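Local coordinates for protein purine nucleoside phosphorylase (Thermus thermophilus, PDB 6TK9) that catalyses the phosphate-dependent cleavage of purine nucleosides, probably including inosine and guanosine, into the free purine base and a pentose 1-phosphate, at residues A11-K16 and G62-G67; S111-L116 and G181-F186; G123-H128 and P258-Y263; P153-A158 and P214-L219. One frame throughout, in Å; residues are numbered along the deposited sequence.

Contact 1 of 4, residues A11-K16 and G62-G67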
loop_
_atom_site.group_PDB
_atom_site.type_symbol
_atom_site.label_atom_id
_atom_site.label_comp_id
_atom_site.label_asym_id
_atom_site.label_seq_id
_atom_site.Cartn_x
_atom_site.Cartn_y
_atom_site.Cartn_z
ATOM N N ALA A 11 2.807 -39.911 29.307
ATOM C CA ALA A 11 2.863 -40.971 30.345
ATOM C C ALA A 11 2.348 -40.448 31.698
ATOM O O ALA A 11 1.588 -41.177 32.359
ATOM C CB ALA A 11 4.269 -41.513 30.463
ATOM N N TYR A 12 2.737 -39.246 32.121
ATOM C CA TYR A 12 2.298 -38.701 33.432
ATOM C C TYR A 12 0.773 -38.541 33.420
ATOM O O TYR A 12 0.160 -38.829 34.472
ATOM C CB TYR A 12 3.022 -37.407 33.805
ATOM C CG TYR A 12 2.572 -36.856 35.133
ATOM C CD1 TYR A 12 3.112 -37.315 36.325
ATOM C CD2 TYR A 12 1.569 -35.901 35.203
ATOM C CE1 TYR A 12 2.679 -36.824 37.550
ATOM C CE2 TYR A 12 1.121 -35.406 36.418
ATOM C CZ TYR A 12 1.666 -35.879 37.601
ATOM O OH TYR A 12 1.216 -35.384 38.797
ATOM N N VAL A 13 0.177 -38.139 32.285
ATOM C CA VAL A 13 -1.300 -37.936 32.164
ATOM C C VAL A 13 -1.974 -39.317 32.170
ATOM O O VAL A 13 -2.969 -39.496 32.904
ATOM C CB VAL A 13 -1.687 -37.084 30.937
ATOM C CG1 VAL A 13 -3.192 -37.022 30.747
ATOM C CG2 VAL A 13 -1.141 -35.667 31.026
ATOM N N ARG A 14 -1.425 -40.277 31.428
ATOM C CA ARG A 14 -1.882 -41.693 31.416
ATOM C C ARG A 14 -1.696 -42.329 32.807
ATOM O O ARG A 14 -2.364 -43.330 33.076
ATOM C CB ARG A 14 -1.172 -42.471 30.303
ATOM C CG ARG A 14 -1.692 -42.163 28.900
ATOM C CD ARG A 14 -0.883 -42.870 27.813
ATOM N NE ARG A 14 -1.324 -42.634 26.432
ATOM C CZ ARG A 14 -0.610 -42.903 25.319
ATOM N NH1 ARG A 14 0.611 -43.412 25.389
ATOM N NH2 ARG A 14 -1.123 -42.646 24.125
ATOM N N SER A 15 -0.865 -41.770 33.685
ATOM C CA SER A 15 -0.720 -42.238 35.090
ATOM C C SER A 15 -1.961 -41.818 35.876
ATOM O O SER A 15 -2.158 -42.375 36.952
ATOM C CB SER A 15 0.549 -41.729 35.777
ATOM O OG SER A 15 0.299 -40.547 36.552
ATOM N N LYS A 16 -2.728 -40.844 35.382
ATOM C CA LYS A 16 -3.939 -40.319 36.069
ATOM C C LYS A 16 -5.211 -40.867 35.415
ATOM O O LYS A 16 -6.250 -40.869 36.100
ATOM C CB LYS A 16 -3.990 -38.790 36.038
ATOM C CG LYS A 16 -2.794 -38.091 36.661
ATOM C CD LYS A 16 -2.570 -38.421 38.123
ATOM C CE LYS A 16 -1.252 -37.895 38.644
ATOM N NZ LYS A 16 -1.286 -37.773 40.114
ATOM N N GLY A 62 -4.305 -22.315 34.190
ATOM C CA GLY A 62 -3.206 -23.260 33.918
ATOM C C GLY A 62 -3.557 -24.657 34.408
ATOM O O GLY A 62 -2.845 -25.175 35.279
ATOM N N ARG A 63 -4.631 -25.239 33.869
ATOM C CA ARG A 63 -5.153 -26.561 34.275
ATOM C C ARG A 63 -5.491 -27.361 33.026
ATOM O O ARG A 63 -6.265 -26.870 32.215
ATOM C CB ARG A 63 -6.400 -26.385 35.144
ATOM C CG ARG A 63 -6.177 -25.530 36.382
ATOM C CD ARG A 63 -7.061 -25.966 37.528
ATOM N NE ARG A 63 -6.377 -25.885 38.813
ATOM C CZ ARG A 63 -6.851 -26.371 39.960
ATOM N NH1 ARG A 63 -8.028 -26.983 40.005
ATOM N NH2 ARG A 63 -6.136 -26.238 41.065
ATOM N N LEU A 64 -4.929 -28.554 32.875
ATOM C CA LEU A 64 -5.336 -29.482 31.794
ATOM C C LEU A 64 -6.573 -30.254 32.269
ATOM O O LEU A 64 -6.517 -30.849 33.352
ATOM C CB LEU A 64 -4.184 -30.426 31.444
ATOM C CG LEU A 64 -4.417 -31.222 30.162
ATOM C CD1 LEU A 64 -4.408 -30.288 28.960
ATOM C CD2 LEU A 64 -3.387 -32.328 29.996
ATOM N N VAL A 65 -7.651 -30.243 31.487
ATOM C CA VAL A 65 -8.933 -30.921 31.828
ATOM C C VAL A 65 -9.241 -31.949 30.739
ATOM O O VAL A 65 -9.369 -31.548 29.573
ATOM C CB VAL A 65 -10.069 -29.896 31.968
ATOM C CG1 VAL A 65 -11.421 -30.573 32.049
ATOM C CG2 VAL A 65 -9.860 -28.972 33.155
ATOM N N LEU A 66 -9.336 -33.226 31.116
ATOM C CA LEU A 66 -9.865 -34.319 30.261
ATOM C C LEU A 66 -11.287 -34.634 30.716
ATOM O O LEU A 66 -11.521 -34.698 31.944
ATOM C CB LEU A 66 -8.957 -35.543 30.377
ATOM C CG LEU A 66 -7.595 -35.399 29.700
ATOM C CD1 LEU A 66 -6.472 -35.611 30.695
ATOM C CD2 LEU A 66 -7.448 -36.358 28.534
ATOM N N GLY A 67 -12.205 -34.801 29.765
ATOM C CA GLY A 67 -13.616 -35.073 30.080
ATOM C C GLY A 67 -14.551 -35.032 28.887
ATOM O O GLY A 67 -14.128 -35.260 27.733
#
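Val13 meets Leu64 and Leu66 through methyl groups alone, a compact example of how one branched residue can seat a helix on a strand. The contact is wholly apolar, and its two halves differ in closeness. Val13 CG1 comes to 3.6 Å from Leu66 CD1, while Val13 CG2 rests more loosely on Leu64 CD2 at 4.2 Å. The division of labour follows from the valine torsion: CG1 lies anti to the backbone N (chi1 174°) and takes the later leucine, leaving CG2, beside that N, to face the earlier one. Val13 and Leu64 cross at about a right angle. Two residues apart on strand 63-66, the leucines project from the same side of it. That strand runs antiparallel to both 39-45 and 72-78, and helix 4-14 packs over this antiparallel part of the sheet, where Ile44 also touches Val13. Gly62 and Arg63, both facing Lys78, form a G1 beta bulge at the start of the strand. Polar groups find partners other than across the contact. Ser15 OG donates to Tyr12 O over 2.7 Å, its approach tilted 21° from the carbonyl plane, and Arg63 forms a salt bridge with Glu43 of strand 39-45.

Contact 2 of 4, residues S111-L116 and G181-F186. With PO4 (phosphate ion), chain G.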
loop_
_atom_site.group_PDB
_atom_site.type_symbol
_atom_site.label_atom_id
_atom_site.label_comp_id
_atom_site.label_asym_id
_atom_site.label_seq_id
_atom_site.Cartn_x
_atom_site.Cartn_y
_atom_site.Cartn_z
ATOM N N SER A 111 -8.929 -17.302 21.678
ATOM C CA SER A 111 -8.125 -16.154 22.170
ATOM C C SER A 111 -9.043 -14.945 22.359
ATOM O O SER A 111 -10.109 -14.885 21.709
ATOM C CB SER A 111 -6.998 -15.838 21.208
ATOM O OG SER A 111 -7.491 -15.763 19.874
ATOM N N ALA A 112 -8.649 -14.016 23.217
ATOM C CA ALA A 112 -9.109 -12.609 23.160
ATOM C C ALA A 112 -8.226 -11.868 22.145
ATOM O O ALA A 112 -7.003 -12.124 22.145
ATOM C CB ALA A 112 -9.046 -11.974 24.532
ATOM N N ALA A 113 -8.815 -11.021 21.300
ATOM C CA ALA A 113 -8.110 -10.291 20.228
ATOM C C ALA A 113 -8.709 -8.908 20.099
ATOM O O ALA A 113 -9.925 -8.801 20.336
ATOM C CB ALA A 113 -8.233 -11.014 18.916
ATOM N N GLY A 114 -7.884 -7.936 19.701
ATOM C CA GLY A 114 -8.330 -6.635 19.161
ATOM C C GLY A 114 -8.849 -6.760 17.737
ATOM O O GLY A 114 -8.273 -7.565 16.949
ATOM N N GLY A 115 -9.915 -6.017 17.414
ATOM C CA GLY A 115 -10.381 -5.810 16.027
ATOM C C GLY A 115 -9.570 -4.732 15.311
ATOM O O GLY A 115 -9.535 -3.602 15.814
ATOM N N LEU A 116 -8.930 -5.055 14.180
ATOM C CA LEU A 116 -8.241 -4.057 13.312
ATOM C C LEU A 116 -9.235 -3.576 12.266
ATOM O O LEU A 116 -9.330 -2.347 12.084
ATOM C CB LEU A 116 -7.011 -4.666 12.637
ATOM C CG LEU A 116 -5.910 -5.113 13.589
ATOM C CD1 LEU A 116 -4.948 -6.034 12.872
ATOM C CD2 LEU A 116 -5.190 -3.913 14.186
ATOM N N GLY A 181 -11.535 -13.319 9.334
ATOM C CA GLY A 181 -10.339 -12.601 8.874
ATOM C C GLY A 181 -9.026 -13.221 9.293
ATOM O O GLY A 181 -8.993 -14.408 9.728
ATOM N N VAL A 182 -7.980 -12.407 9.136
ATOM C CA VAL A 182 -6.550 -12.770 9.308
ATOM C C VAL A 182 -6.135 -12.347 10.700
ATOM O O VAL A 182 -6.348 -11.143 11.008
ATOM C CB VAL A 182 -5.680 -12.065 8.255
ATOM C CG1 VAL A 182 -4.205 -12.410 8.411
ATOM C CG2 VAL A 182 -6.179 -12.372 6.858
ATOM N N TYR A 183 -5.549 -13.282 11.454
ATOM C CA TYR A 183 -5.027 -13.047 12.831
ATOM C C TYR A 183 -3.535 -12.713 12.771
ATOM O O TYR A 183 -2.787 -13.555 12.273
ATOM C CB TYR A 183 -5.259 -14.270 13.730
ATOM C CG TYR A 183 -4.810 -14.114 15.166
ATOM C CD1 TYR A 183 -3.520 -14.427 15.542
ATOM C CD2 TYR A 183 -5.683 -13.704 16.161
ATOM C CE1 TYR A 183 -3.104 -14.337 16.858
ATOM C CE2 TYR A 183 -5.281 -13.599 17.485
ATOM C CZ TYR A 183 -3.981 -13.916 17.840
ATOM O OH TYR A 183 -3.545 -13.798 19.139
ATOM N N ALA A 184 -3.130 -11.552 13.294
ATOM C CA ALA A 184 -1.715 -11.126 13.439
ATOM C C ALA A 184 -1.227 -11.360 14.877
ATOM O O ALA A 184 -1.788 -10.746 15.852
ATOM C CB ALA A 184 -1.571 -9.670 13.061
ATOM N N TRP A 185 -0.198 -12.192 15.001
ATOM C CA TRP A 185 0.604 -12.422 16.235
ATOM C C TRP A 185 1.548 -11.243 16.469
ATOM O O TRP A 185 2.563 -11.172 15.802
ATOM C CB TRP A 185 1.381 -13.748 16.120
ATOM C CG TRP A 185 2.230 -14.106 17.298
ATOM C CD1 TRP A 185 2.119 -13.629 18.571
ATOM C CD2 TRP A 185 3.267 -15.091 17.332
ATOM N NE1 TRP A 185 3.044 -14.223 19.381
ATOM C CE2 TRP A 185 3.763 -15.119 18.653
ATOM C CE3 TRP A 185 3.848 -15.922 16.373
ATOM C CZ2 TRP A 185 4.815 -15.936 19.037
ATOM C CZ3 TRP A 185 4.896 -16.725 16.746
ATOM C CH2 TRP A 185 5.365 -16.735 18.061
ATOM N N PHE A 186 1.188 -10.340 17.374
ATOM C CA PHE A 186 2.023 -9.216 17.872
ATOM C C PHE A 186 2.670 -9.690 19.164
ATOM O O PHE A 186 1.946 -10.252 19.985
ATOM C CB PHE A 186 1.154 -7.979 18.109
ATOM C CG PHE A 186 1.904 -6.746 18.535
ATOM C CD1 PHE A 186 2.648 -6.018 17.617
ATOM C CD2 PHE A 186 1.860 -6.307 19.845
ATOM C CE1 PHE A 186 3.326 -4.870 17.999
ATOM C CE2 PHE A 186 2.550 -5.164 20.227
ATOM C CZ PHE A 186 3.273 -4.435 19.300
HETATM P P PO4 G . -5.062 -14.887 24.646
HETATM O O1 PO4 G . -4.198 -15.948 25.345
HETATM O O2 PO4 G . -4.830 -13.522 25.289
HETATM O O3 PO4 G . -6.534 -15.227 24.759
HETATM O O4 PO4 G . -4.689 -14.869 23.167
#
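The ring of Tyr183 reaches Ser111 and Ala113 although their strands are not neighbours in the sheet; the alpha carbons of Ala113 and Tyr183 remain 8.5 Å apart. Strands 106-115 and 179-185 both pair with strand 207-209, and Tyr183 bridges from one to the other. With CG anti to the backbone N (chi1 -178°), the ring extends from its strand and brings a single ring carbon into play: CE2 lies 3.9 Å from Ser111 OG and 4.2 Å from Ala113 CB, both approaching obliquely. The polar ends are engaged elsewhere. Ser111 OG shares a hydrogen bond with Ser230 OG, and Tyr183 OH binds the carbonyl O of Ser211, while the ring also packs against His128. Next to this contact strand 106-115 receives a phosphate ion, probably from the crystallisation liquor: Ala112 N donates to O3 over 2.9 Å with an N-H...O angle of 157°, and Ser111 CB stands 3.2 Å from O4. Ser29, Arg80, His82 and Ser211 also hydrogen-bond the anion, a set consistent with this family's phosphate-substrate site. Since Ser211 offers OG to the phosphate and O to Tyr183, Tyr183 is placed as a second-shell residue and may help to position Ser211.

Contact 3 of 4, residues G123-H128 and P258-Y263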
loop_
_atom_site.group_PDB
_atom_site.type_symbol
_atom_site.label_atom_id
_atom_site.label_comp_id
_atom_site.label_asym_id
_atom_site.label_seq_id
_atom_site.Cartn_x
_atom_site.Cartn_y
_atom_site.Cartn_z
ATOM N N GLY A 123 -17.331 -7.303 21.384
ATOM C CA GLY A 123 -18.296 -8.363 21.731
ATOM C C GLY A 123 -18.460 -9.414 20.633
ATOM O O GLY A 123 -19.005 -10.496 20.943
ATOM N N GLY A 124 -18.025 -9.140 19.397
ATOM C CA GLY A 124 -18.228 -10.055 18.259
ATOM C C GLY A 124 -17.246 -11.207 18.276
ATOM O O GLY A 124 -16.331 -11.202 19.087
ATOM N N ILE A 125 -17.429 -12.161 17.376
ATOM C CA ILE A 125 -16.589 -13.385 17.267
ATOM C C ILE A 125 -16.034 -13.465 15.833
ATOM O O ILE A 125 -16.815 -13.266 14.856
ATOM C CB ILE A 125 -17.432 -14.614 17.650
ATOM C CG1 ILE A 125 -17.964 -14.525 19.082
ATOM C CG2 ILE A 125 -16.655 -15.891 17.415
ATOM C CD1 ILE A 125 -18.862 -15.678 19.470
ATOM N N MET A 126 -14.730 -13.723 15.710
ATOM C CA MET A 126 -14.014 -13.773 14.414
ATOM C C MET A 126 -13.493 -15.189 14.251
ATOM O O MET A 126 -12.688 -15.607 15.081
ATOM C CB MET A 126 -12.844 -12.782 14.324
ATOM C CG MET A 126 -12.196 -12.740 12.934
ATOM S SD MET A 126 -10.590 -11.872 12.882
ATOM C CE MET A 126 -9.451 -13.225 13.144
ATOM N N LEU A 127 -13.994 -15.882 13.237
ATOM C CA LEU A 127 -13.394 -17.118 12.701
ATOM C C LEU A 127 -12.061 -16.752 12.046
ATOM O O LEU A 127 -12.027 -15.778 11.285
ATOM C CB LEU A 127 -14.376 -17.696 11.684
ATOM C CG LEU A 127 -13.912 -18.931 10.925
ATOM C CD1 LEU A 127 -13.691 -20.085 11.880
ATOM C CD2 LEU A 127 -14.925 -19.301 9.851
ATOM N N HIS A 128 -10.999 -17.491 12.343
ATOM C CA HIS A 128 -9.665 -17.307 11.719
ATOM C C HIS A 128 -9.698 -17.939 10.326
ATOM O O HIS A 128 -10.040 -19.137 10.239
ATOM C CB HIS A 128 -8.574 -17.944 12.579
ATOM C CG HIS A 128 -8.314 -17.248 13.872
ATOM N ND1 HIS A 128 -7.137 -17.424 14.560
ATOM C CD2 HIS A 128 -9.067 -16.387 14.599
ATOM C CE1 HIS A 128 -7.175 -16.697 15.664
ATOM N NE2 HIS A 128 -8.351 -16.042 15.711
ATOM N N PRO A 258 -21.510 -16.309 27.308
ATOM C CA PRO A 258 -22.685 -17.143 27.056
ATOM C C PRO A 258 -22.886 -17.336 25.541
ATOM O O PRO A 258 -23.071 -18.486 25.128
ATOM C CB PRO A 258 -23.837 -16.391 27.740
ATOM C CG PRO A 258 -23.170 -15.447 28.719
ATOM C CD PRO A 258 -21.833 -15.108 28.095
ATOM N N VAL A 259 -22.779 -16.252 24.752
ATOM C CA VAL A 259 -22.906 -16.290 23.259
ATOM C C VAL A 259 -21.810 -17.214 22.711
ATOM O O VAL A 259 -22.134 -18.022 21.815
ATOM C CB VAL A 259 -22.850 -14.887 22.610
ATOM C CG1 VAL A 259 -22.785 -14.968 21.088
ATOM C CG2 VAL A 259 -24.023 -14.012 23.025
ATOM N N PHE A 260 -20.590 -17.126 23.267
ATOM C CA PHE A 260 -19.350 -17.813 22.803
ATOM C C PHE A 260 -19.338 -19.309 23.186
ATOM O O PHE A 260 -18.889 -20.170 22.384
ATOM C CB PHE A 260 -18.128 -17.081 23.368
ATOM C CG PHE A 260 -16.817 -17.776 23.113
ATOM C CD1 PHE A 260 -16.208 -17.699 21.872
ATOM C CD2 PHE A 260 -16.204 -18.523 24.106
ATOM C CE1 PHE A 260 -15.006 -18.343 21.624
ATOM C CE2 PHE A 260 -15.011 -19.185 23.847
ATOM C CZ PHE A 260 -14.415 -19.092 22.609
ATOM N N ARG A 261 -19.777 -19.648 24.394
ATOM C CA ARG A 261 -19.869 -21.071 24.841
ATOM C C ARG A 261 -20.948 -21.779 24.022
ATOM O O ARG A 261 -20.714 -22.956 23.621
ATOM C CB ARG A 261 -20.218 -21.173 26.325
ATOM C CG ARG A 261 -19.082 -20.753 27.234
ATOM C CD ARG A 261 -19.557 -20.581 28.654
ATOM N NE ARG A 261 -18.811 -19.473 29.189
ATOM C CZ ARG A 261 -19.319 -18.483 29.890
ATOM N NH1 ARG A 261 -20.597 -18.481 30.221
ATOM N NH2 ARG A 261 -18.522 -17.509 30.299
ATOM N N ARG A 262 -22.061 -21.081 23.757
ATOM C CA ARG A 262 -23.167 -21.622 22.919
ATOM C C ARG A 262 -22.630 -21.929 21.518
ATOM O O ARG A 262 -23.105 -22.915 20.907
ATOM C CB ARG A 262 -24.347 -20.655 22.859
ATOM C CG ARG A 262 -25.609 -21.287 22.295
ATOM C CD ARG A 262 -26.689 -20.272 21.975
ATOM N NE ARG A 262 -27.621 -20.868 21.025
ATOM C CZ ARG A 262 -28.347 -20.189 20.132
ATOM N NH1 ARG A 262 -28.269 -18.868 20.046
ATOM N NH2 ARG A 262 -29.148 -20.851 19.314
ATOM N N TYR A 263 -21.671 -21.127 21.030
ATOM C CA TYR A 263 -21.109 -21.264 19.664
ATOM C C TYR A 263 -20.134 -22.444 19.682
ATOM O O TYR A 263 -20.258 -23.346 18.822
ATOM C CB TYR A 263 -20.547 -19.927 19.154
ATOM C CG TYR A 263 -19.979 -19.996 17.757
ATOM C CD1 TYR A 263 -20.779 -20.275 16.663
ATOM C CD2 TYR A 263 -18.626 -19.818 17.530
ATOM C CE1 TYR A 263 -20.255 -20.385 15.383
ATOM C CE2 TYR A 263 -18.087 -19.890 16.253
ATOM C CZ TYR A 263 -18.901 -20.177 15.173
ATOM O OH TYR A 263 -18.351 -20.281 13.929
#
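Ile125 is the bump of this contact, and the hollow that takes it lies on helix 257-270 among Val259, Phe260 and Tyr263. The delta methyl goes deepest. Ile125 CD1 settles 4.0 Å from Phe260 CA, close against the helix backbone, with Val259 CG1 on its flank at 4.3 Å. The rim of the phenyl ring borders the hollow: Phe260 CD1 is 4.1 Å from Ile125 CD1, which meets the ring at its edge, near its plane, the two side chains crossing at about a right angle. The isoleucine can fill two places at once because CG1 stands anti to the carbonyl carbon (chi1 -60°) and carries CD1 to the helix, whereas CG2, anti to the backbone N, meets Tyr263 CD2 at 4.4 Å. Tyr263, one helical turn beyond Val259, closes the far end of the hollow; its hydroxyl is tied to Ala167 O on helix 161-173, and its ring also packs on Leu229 of strand 225-235. The axes of 124-128 and 258-263 pass 9.8 Å apart and run in much the same direction, 34° between them. This is the helix-on-sheet packing of an alpha/beta fold, here made by the C-terminal helix.

Contact 4 of 4, residues P153-A158 and P214-L219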
loop_
_atom_site.group_PDB
_atom_site.type_symbol
_atom_site.label_atom_id
_atom_site.label_comp_id
_atom_site.label_asym_id
_atom_site.label_seq_id
_atom_site.Cartn_x
_atom_site.Cartn_y
_atom_site.Cartn_z
ATOM N N PRO A 153 6.964 -27.644 6.955
ATOM C CA PRO A 153 5.521 -27.746 6.811
ATOM C C PRO A 153 4.969 -26.604 5.959
ATOM O O PRO A 153 5.420 -25.469 6.055
ATOM C CB PRO A 153 5.011 -27.686 8.250
ATOM C CG PRO A 153 6.109 -26.966 8.998
ATOM C CD PRO A 153 7.383 -27.450 8.353
ATOM N N VAL A 154 4.025 -26.986 5.116
ATOM C CA VAL A 154 3.169 -26.102 4.289
ATOM C C VAL A 154 2.087 -25.513 5.193
ATOM O O VAL A 154 1.382 -26.291 5.811
ATOM C CB VAL A 154 2.562 -26.931 3.140
ATOM C CG1 VAL A 154 1.494 -26.166 2.375
ATOM C CG2 VAL A 154 3.647 -27.462 2.213
ATOM N N MET A 155 1.916 -24.194 5.174
ATOM C CA MET A 155 0.983 -23.442 6.047
ATOM C C MET A 155 -0.187 -22.862 5.238
ATOM O O MET A 155 -1.007 -22.118 5.796
ATOM C CB MET A 155 1.765 -22.337 6.748
ATOM C CG MET A 155 2.842 -22.900 7.669
ATOM S SD MET A 155 2.245 -24.102 8.896
ATOM C CE MET A 155 1.151 -23.036 9.826
ATOM N N PHE A 156 -0.307 -23.246 3.971
ATOM C CA PHE A 156 -1.552 -23.095 3.179
ATOM C C PHE A 156 -2.639 -23.963 3.815
ATOM O O PHE A 156 -2.336 -25.106 4.233
ATOM C CB PHE A 156 -1.320 -23.511 1.727
ATOM C CG PHE A 156 -0.715 -22.455 0.847
ATOM C CD1 PHE A 156 0.120 -21.476 1.365
ATOM C CD2 PHE A 156 -0.970 -22.454 -0.515
ATOM C CE1 PHE A 156 0.706 -20.537 0.533
ATOM C CE2 PHE A 156 -0.398 -21.497 -1.346
ATOM C CZ PHE A 156 0.438 -20.543 -0.820
ATOM N N GLU A 157 -3.864 -23.438 3.894
ATOM C CA GLU A 157 -5.015 -24.150 4.504
ATOM C C GLU A 157 -4.600 -24.530 5.928
ATOM O O GLU A 157 -4.925 -25.641 6.349
ATOM C CB GLU A 157 -5.391 -25.388 3.673
ATOM C CG GLU A 157 -6.220 -25.083 2.437
ATOM C CD GLU A 157 -5.520 -24.236 1.383
ATOM O OE1 GLU A 157 -4.525 -24.729 0.818
ATOM O OE2 GLU A 157 -5.953 -23.068 1.143
ATOM N N ALA A 158 -3.859 -23.661 6.619
ATOM C CA ALA A 158 -3.430 -23.878 8.022
ATOM C C ALA A 158 -4.699 -24.036 8.866
ATOM O O ALA A 158 -4.823 -25.023 9.628
ATOM C CB ALA A 158 -2.578 -22.731 8.507
ATOM N N PRO A 214 1.909 -19.711 17.087
ATOM C CA PRO A 214 2.886 -20.774 17.304
ATOM C C PRO A 214 2.171 -22.128 17.413
ATOM O O PRO A 214 2.666 -23.089 16.878
ATOM C CB PRO A 214 3.649 -20.384 18.584
ATOM C CG PRO A 214 2.910 -19.192 19.179
ATOM C CD PRO A 214 1.951 -18.670 18.130
ATOM N N GLU A 215 1.024 -22.151 18.094
ATOM C CA GLU A 215 0.138 -23.338 18.237
ATOM C C GLU A 215 -0.279 -23.791 16.833
ATOM O O GLU A 215 -0.087 -24.996 16.515
ATOM C CB GLU A 215 -1.046 -23.032 19.173
ATOM C CG GLU A 215 -0.620 -22.843 20.623
ATOM C CD GLU A 215 -1.348 -21.774 21.420
ATOM O OE1 GLU A 215 -2.496 -22.018 21.806
ATOM O OE2 GLU A 215 -0.759 -20.708 21.682
ATOM N N VAL A 216 -0.786 -22.875 16.002
ATOM C CA VAL A 216 -1.238 -23.226 14.625
ATOM C C VAL A 216 -0.093 -23.876 13.842
ATOM O O VAL A 216 -0.346 -24.889 13.210
ATOM C CB VAL A 216 -1.781 -22.015 13.866
ATOM C CG1 VAL A 216 -2.118 -22.424 12.437
ATOM C CG2 VAL A 216 -2.989 -21.408 14.566
ATOM N N ILE A 217 1.115 -23.313 13.879
ATOM C CA ILE A 217 2.302 -23.827 13.127
ATOM C C ILE A 217 2.708 -25.199 13.690
ATOM O O ILE A 217 2.915 -26.140 12.894
ATOM C CB ILE A 217 3.474 -22.821 13.167
ATOM C CG1 ILE A 217 3.117 -21.521 12.445
ATOM C CG2 ILE A 217 4.735 -23.446 12.593
ATOM C CD1 ILE A 217 4.085 -20.387 12.682
ATOM N N ALA A 218 2.831 -25.305 15.013
ATOM C CA ALA A 218 3.181 -26.555 15.738
ATOM C C ALA A 218 2.205 -27.678 15.354
ATOM O O ALA A 218 2.677 -28.813 15.104
ATOM C CB ALA A 218 3.202 -26.307 17.231
ATOM N N LEU A 219 0.907 -27.366 15.284
ATOM C CA LEU A 219 -0.179 -28.351 15.065
ATOM C C LEU A 219 -0.261 -28.763 13.589
ATOM O O LEU A 219 -0.602 -29.951 13.342
ATOM C CB LEU A 219 -1.500 -27.777 15.576
ATOM C CG LEU A 219 -1.675 -27.870 17.090
ATOM C CD1 LEU A 219 -2.815 -26.998 17.564
ATOM C CD2 LEU A 219 -1.907 -29.307 17.515
#
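A type II beta turn from Met155 to Ala158, with Glu157 in the left-handed region (phi 56°), brings both turn ends up to helix 213-222, the alpha carbons of Met155 and Ile217 lying 7.2 Å apart and those of Ala158 and Val216 7.0 Å. Met155 does most of the touching. Its chain is bent at both chi2 (-54°) and chi3 (-63°), so that it folds over compactly and presents its terminal methyl to the helix. Met155 CE sits 3.6 Å from Ile217 CA and equally close to Ile217 CG1, the two side chains crossing at about a right angle; the same methyl touches Val216 CG1 at 4.2 Å. The other end of the turn leans on the helix more simply, Ala158 CB meeting Val216 CG1 at 4.0 Å. Thus CG1 of Val216 lies against both ends of the turn. Tyr131 of strand 124-133 packs on Met155, Ala158 and Ile217 alike. Residues of the turn that do not meet the helix contact a neighbouring subunit: Glu157 forms a salt bridge with its Arg194, and Phe156 stacks edge-to-face with its His243. On the helix, Glu215 forms a salt bridge with Arg80, which also hydrogen-bonds the phosphate. This is a subunit-interface loop braced on a helix near the phosphate site; it belongs to the region where, in trimeric relatives, a phenylalanine immediately preceding the proline equivalent to Pro153 reaches into the neighbour's nucleoside pocket, as is probably the case here.

Contacts 2, 3 and 4 lie closer to one another, with the phosphate beside contact 2, while contact 1 stands apart, its centre about 30 Å from that of contact 2 on the opposite side of the chain's centre. Contacts 2 and 3 adjoin, with centres about 14 Å apart: strands 124-133 and 179-185 are parallel neighbours, and a probable hydrogen bond of 3.2 Å joins Gly181 N to Leu127 O. Contact 4, its centre about 16 Å from that of contact 2, touches it where Trp185 CH2 meets Pro214 CG at 3.6 Å. Contact 4 is linked to the phosphate through Glu215, whose salt-bridge partner Arg80 also binds the anion. Contact 1 reaches the same sheet as contacts 2 and 3 without touching either.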